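Local atomic coordinates of acetoacetate decarboxylase (Sphingomonas wittichii, PDB entry 5UPB), a protein that belongs to the acetoacetate decarboxylase family and probably acts as a lyase-type enzyme on small keto-acid substrates. Residues 28-34 with 235-241; 88-92 with 177-181. All coordinates share one frame; numbering follows the deposited sequence.

Contact 1 (28-34 with 235-241)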
# COMPACT_ATOMS: atom_id res chain seq x y z
N LEU A 28 -2.41 18.84 11.13
CA LEU A 28 -3.61 18.80 11.97
C LEU A 28 -3.15 18.39 13.36
O LEU A 28 -2.53 17.33 13.52
CB LEU A 28 -4.64 17.81 11.41
CG LEU A 28 -5.77 17.42 12.35
CD1 LEU A 28 -6.61 18.67 12.71
CD2 LEU A 28 -6.68 16.35 11.70
N THR A 29 -3.44 19.21 14.36
CA THR A 29 -2.97 18.98 15.71
C THR A 29 -4.09 19.12 16.73
O THR A 29 -4.88 20.08 16.69
CB THR A 29 -1.83 19.95 16.04
OG1 THR A 29 -0.77 19.74 15.10
CG2 THR A 29 -1.31 19.74 17.45
N VAL A 30 -4.15 18.16 17.66
CA VAL A 30 -5.04 18.19 18.80
C VAL A 30 -4.20 18.13 20.07
O VAL A 30 -3.36 17.22 20.23
CB VAL A 30 -6.07 17.07 18.76
CG1 VAL A 30 -6.89 17.08 20.06
CG2 VAL A 30 -6.94 17.25 17.55
N TYR A 31 -4.40 19.09 20.94
CA TYR A 31 -3.75 19.11 22.23
C TYR A 31 -4.62 18.42 23.27
O TYR A 31 -5.85 18.51 23.24
CB TYR A 31 -3.47 20.55 22.65
CG TYR A 31 -2.50 21.20 21.71
CD1 TYR A 31 -1.15 20.86 21.73
CD2 TYR A 31 -2.92 22.19 20.82
CE1 TYR A 31 -0.24 21.46 20.85
CE2 TYR A 31 -2.02 22.79 19.94
CZ TYR A 31 -0.68 22.44 19.98
OH TYR A 31 0.21 23.05 19.12
N LEU A 32 -3.96 17.68 24.15
CA LEU A 32 -4.57 16.83 25.16
C LEU A 32 -3.83 16.99 26.47
O LEU A 32 -2.65 17.37 26.50
CB LEU A 32 -4.49 15.34 24.81
CG LEU A 32 -4.83 14.89 23.41
CD1 LEU A 32 -4.41 13.45 23.34
CD2 LEU A 32 -6.30 15.06 23.19
N ARG A 33 -4.48 16.56 27.54
CA ARG A 33 -3.83 16.41 28.84
C ARG A 33 -4.14 15.01 29.34
O ARG A 33 -5.30 14.60 29.35
CB ARG A 33 -4.28 17.45 29.85
CG ARG A 33 -3.50 17.40 31.18
CD ARG A 33 -3.87 18.54 32.13
NE ARG A 33 -3.71 19.85 31.49
CZ ARG A 33 -4.68 20.75 31.30
NH1 ARG A 33 -5.92 20.51 31.70
NH2 ARG A 33 -4.39 21.90 30.70
N CYS A 34 -3.10 14.24 29.65
CA CYS A 34 -3.23 12.93 30.25
C CYS A 34 -2.64 12.98 31.65
O CYS A 34 -2.10 14.00 32.10
CB CYS A 34 -2.52 11.85 29.42
SG CYS A 34 -3.10 11.68 27.75
N HIS A 235 -7.82 11.01 28.73
CA HIS A 235 -7.33 12.34 28.44
C HIS A 235 -8.46 13.35 28.52
O HIS A 235 -9.64 13.03 28.46
CB HIS A 235 -6.66 12.43 27.08
CG HIS A 235 -7.55 12.00 25.96
ND1 HIS A 235 -7.35 10.85 25.24
CD2 HIS A 235 -8.67 12.57 25.46
CE1 HIS A 235 -8.30 10.73 24.33
NE2 HIS A 235 -9.12 11.76 24.44
N GLU A 236 -8.04 14.60 28.63
CA GLU A 236 -8.88 15.77 28.47
C GLU A 236 -8.49 16.41 27.15
O GLU A 236 -7.30 16.64 26.90
CB GLU A 236 -8.68 16.77 29.61
CG GLU A 236 -9.49 18.07 29.43
CD GLU A 236 -9.19 19.13 30.50
OE1 GLU A 236 -9.79 20.24 30.43
OE2 GLU A 236 -8.31 18.89 31.36
N VAL A 237 -9.47 16.64 26.28
CA VAL A 237 -9.22 17.29 25.00
C VAL A 237 -9.20 18.80 25.21
O VAL A 237 -10.18 19.38 25.69
CB VAL A 237 -10.28 16.88 23.97
CG1 VAL A 237 -9.95 17.47 22.63
CG2 VAL A 237 -10.37 15.35 23.87
N LEU A 238 -8.09 19.43 24.88
CA LEU A 238 -7.91 20.85 25.17
C LEU A 238 -8.22 21.75 23.99
O LEU A 238 -8.94 22.74 24.13
CB LEU A 238 -6.47 21.11 25.63
CG LEU A 238 -5.99 20.27 26.81
CD1 LEU A 238 -4.52 20.54 27.07
CD2 LEU A 238 -6.82 20.57 28.06
N ALA A 239 -7.65 21.48 22.83
CA ALA A 239 -7.78 22.40 21.71
C ALA A 239 -7.40 21.69 20.42
O ALA A 239 -6.76 20.63 20.44
CB ALA A 239 -6.86 23.60 21.89
N GLY A 240 -7.80 22.28 19.31
CA GLY A 240 -7.41 21.78 18.01
C GLY A 240 -7.03 22.92 17.10
O GLY A 240 -7.53 24.04 17.23
N VAL A 241 -6.09 22.63 16.20
CA VAL A 241 -5.59 23.60 15.24
C VAL A 241 -5.08 22.88 14.00
O VAL A 241 -4.64 21.72 14.06
CB VAL A 241 -4.48 24.47 15.87
CG1 VAL A 241 -3.26 23.63 16.15
CG2 VAL A 241 -4.13 25.63 14.99
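Arg33 leaves its strand with CG anti to the backbone N (chi1 -174°) and bends at chi3, while Glu236, also anti at chi1 but extended beyond CG, runs beside it in the same direction. The two ends meet in a salt bridge, Arg33 NH1 to Glu236 OE2 at 2.9 Å, with the guanidinium and carboxylate planes turned steeply, 77° apart. This pair lies at the more exposed end of the contact, and the arginine is poorly ordered. Leu238 crosses the arginine at about a right angle and lays CD2 over one face of the guanidinium, 3.8 Å from Arg33 NH1, while its CD1 rests against the backbone carbonyl of Leu32. An alanine at Leu238 would lack both methyls and is likely to leave the arginine freer to turn away from its glutamate. Leu238 also belongs to a classic beta bulge in this antiparallel pairing: together with Ala239 it faces Tyr31, whose O accepts a bond of 2.9 Å from Leu238 N and a weak one of 3.5 Å from Ala239 N. Beyond the bulge Thr29 and Val241 exchange two backbone bonds, the one from Thr29 N to Val241 O measuring 2.8 Å. On the face of Thr29, Tyr31 CE2 lies 4.1 Å from Val241 CG1, and the tyrosine hydroxyl is hydrogen-bonded to Arg175 N. On the other face, Val30 CG1 meets Val237 CG1, and Leu32 CD2 sits over the His235 ring, offset toward its rim, 4.1 Å from His235 CD2; His235 ND1 is held by Phe232 O.

Contact 2 (88-92 with 177-181)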
# COMPACT_ATOMS: atom_id res chain seq x y z
N ILE A 88 4.80 14.00 23.95
CA ILE A 88 4.63 14.30 25.38
C ILE A 88 5.41 15.56 25.72
O ILE A 88 6.61 15.66 25.43
CB ILE A 88 5.13 13.11 26.22
CG1 ILE A 88 4.33 11.86 25.85
CG2 ILE A 88 5.04 13.44 27.72
CD1 ILE A 88 4.88 10.57 26.43
N ALA A 89 4.74 16.52 26.34
CA ALA A 89 5.44 17.71 26.80
C ALA A 89 6.30 17.33 28.01
O ALA A 89 5.84 16.62 28.91
CB ALA A 89 4.47 18.82 27.16
N CYS A 90 7.55 17.79 28.01
CA CYS A 90 8.51 17.40 29.03
C CYS A 90 9.61 18.46 29.13
O CYS A 90 9.60 19.48 28.42
CB CYS A 90 9.10 16.02 28.75
SG CYS A 90 9.92 15.86 27.15
N THR A 91 10.55 18.22 30.05
CA THR A 91 11.68 19.10 30.29
C THR A 91 12.95 18.28 30.47
O THR A 91 12.92 17.15 30.98
CB THR A 91 11.48 19.96 31.54
OG1 THR A 91 11.09 19.11 32.64
CG2 THR A 91 10.43 20.98 31.29
N HIS A 92 14.06 18.88 30.08
CA HIS A 92 15.41 18.38 30.36
C HIS A 92 16.09 19.52 31.10
O HIS A 92 16.42 20.55 30.49
CB HIS A 92 16.17 18.01 29.08
CG HIS A 92 17.54 17.48 29.34
ND1 HIS A 92 18.68 18.18 29.00
CD2 HIS A 92 17.96 16.31 29.86
CE1 HIS A 92 19.74 17.48 29.34
NE2 HIS A 92 19.34 16.33 29.85
N ARG A 177 7.13 24.42 22.21
CA ARG A 177 8.20 24.12 23.14
C ARG A 177 9.43 23.97 22.27
O ARG A 177 9.44 23.11 21.37
CB ARG A 177 7.86 22.85 23.95
CG ARG A 177 6.55 23.02 24.76
CD ARG A 177 6.04 21.77 25.48
NE ARG A 177 6.88 21.42 26.62
CZ ARG A 177 6.77 21.93 27.85
NH1 ARG A 177 5.87 22.85 28.16
NH2 ARG A 177 7.60 21.49 28.78
N PRO A 178 10.50 24.72 22.51
CA PRO A 178 11.55 24.83 21.47
C PRO A 178 12.24 23.50 21.17
O PRO A 178 12.56 23.22 20.01
CB PRO A 178 12.55 25.82 22.07
CG PRO A 178 12.25 25.88 23.53
CD PRO A 178 10.82 25.48 23.72
N ALA A 179 12.45 22.66 22.17
CA ALA A 179 13.25 21.47 21.96
C ALA A 179 12.37 20.29 21.60
O ALA A 179 11.26 20.14 22.10
CB ALA A 179 14.06 21.12 23.20
N THR A 180 12.90 19.42 20.75
CA THR A 180 12.39 18.07 20.58
C THR A 180 13.45 17.13 21.10
O THR A 180 14.59 17.13 20.61
CB THR A 180 12.01 17.77 19.12
OG1 THR A 180 11.03 18.70 18.69
CG2 THR A 180 11.45 16.37 18.98
N PHE A 181 13.10 16.37 22.12
CA PHE A 181 14.05 15.46 22.73
C PHE A 181 13.85 14.09 22.10
O PHE A 181 12.72 13.68 21.79
CB PHE A 181 13.85 15.41 24.25
CG PHE A 181 14.03 16.73 24.93
CD1 PHE A 181 15.24 17.37 24.89
CD2 PHE A 181 12.97 17.34 25.59
CE1 PHE A 181 15.43 18.57 25.51
CE2 PHE A 181 13.15 18.55 26.23
CZ PHE A 181 14.38 19.17 26.18
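Arg177 reaches Cys90 through the one hydrogen bond of this contact, from Arg177 NH2 to Cys90 O at 2.9 Å. The N-H points almost straight at the oxygen (171°), which lies in the guanidinium plane, yet the donor stands well above the carbonyl plane and does not use a lone pair. A bend at chi3 (72°) turns the end of the arginine chain toward Cys90 O, and a second bond from Arg177 NE to Gly97 O helps to fix the rotation of the group.

Two nonpolar contacts accompany the bond. Ala89 CB lies over one face of the guanidinium, 3.6 Å from Arg177 NE, whereas Thr91 CG2 comes up at its edge, 3.8 Å from Arg177 NH2.

Aromatic contacts form the other half, around Phe181. Cys90 SG approaches the edge of the ring at 3.7 Å from Phe181 CD2, a sulfur-aromatic contact. Farther along the strand, His92 CB packs 3.6 Å from Phe181 CZ, and the two rings are set obliquely, their centroids 6.0 Å apart.

With axes crossing at 95° and no closer than 8.6 Å, strands 88-92 and 179-181 do not pair; Phe181 and, from the loop just before its strand, Arg177 join them through their side chains. Strand 95-105 links them, antiparallel to 80-92 and parallel to 179-186; its Gln96 and Tyr98 touch Arg177. Ala50 of strand 48-50 also meets the arginine, while Leu47 packs on both His92 and Phe181, and Glu201 of strand 196-202 lies against the phenylalanine.

Overall arrangement
From the N terminus the chain first enters strand 21-34, which carries residues 28-34, and then passes through strand 53-65 to strand 80-92, where contact 2 begins. Residues 177-181 close that inner loop of 84 residues. The chain continues through strands 196-202 and 206-221 before 235-241 returns to pair with 28-34, so contact 1 closes a loop of 200 residues with contact 2 nested inside it. Their centres lie 17 Å apart and their nearest atoms about 7 Å, without touching. Contact 1 pairs an early and a late strand side by side, with strands 53-65 and 206-221 on their other sides; contact 2 ties strand 80-92 to the start of strand 179-186 and the loop before it.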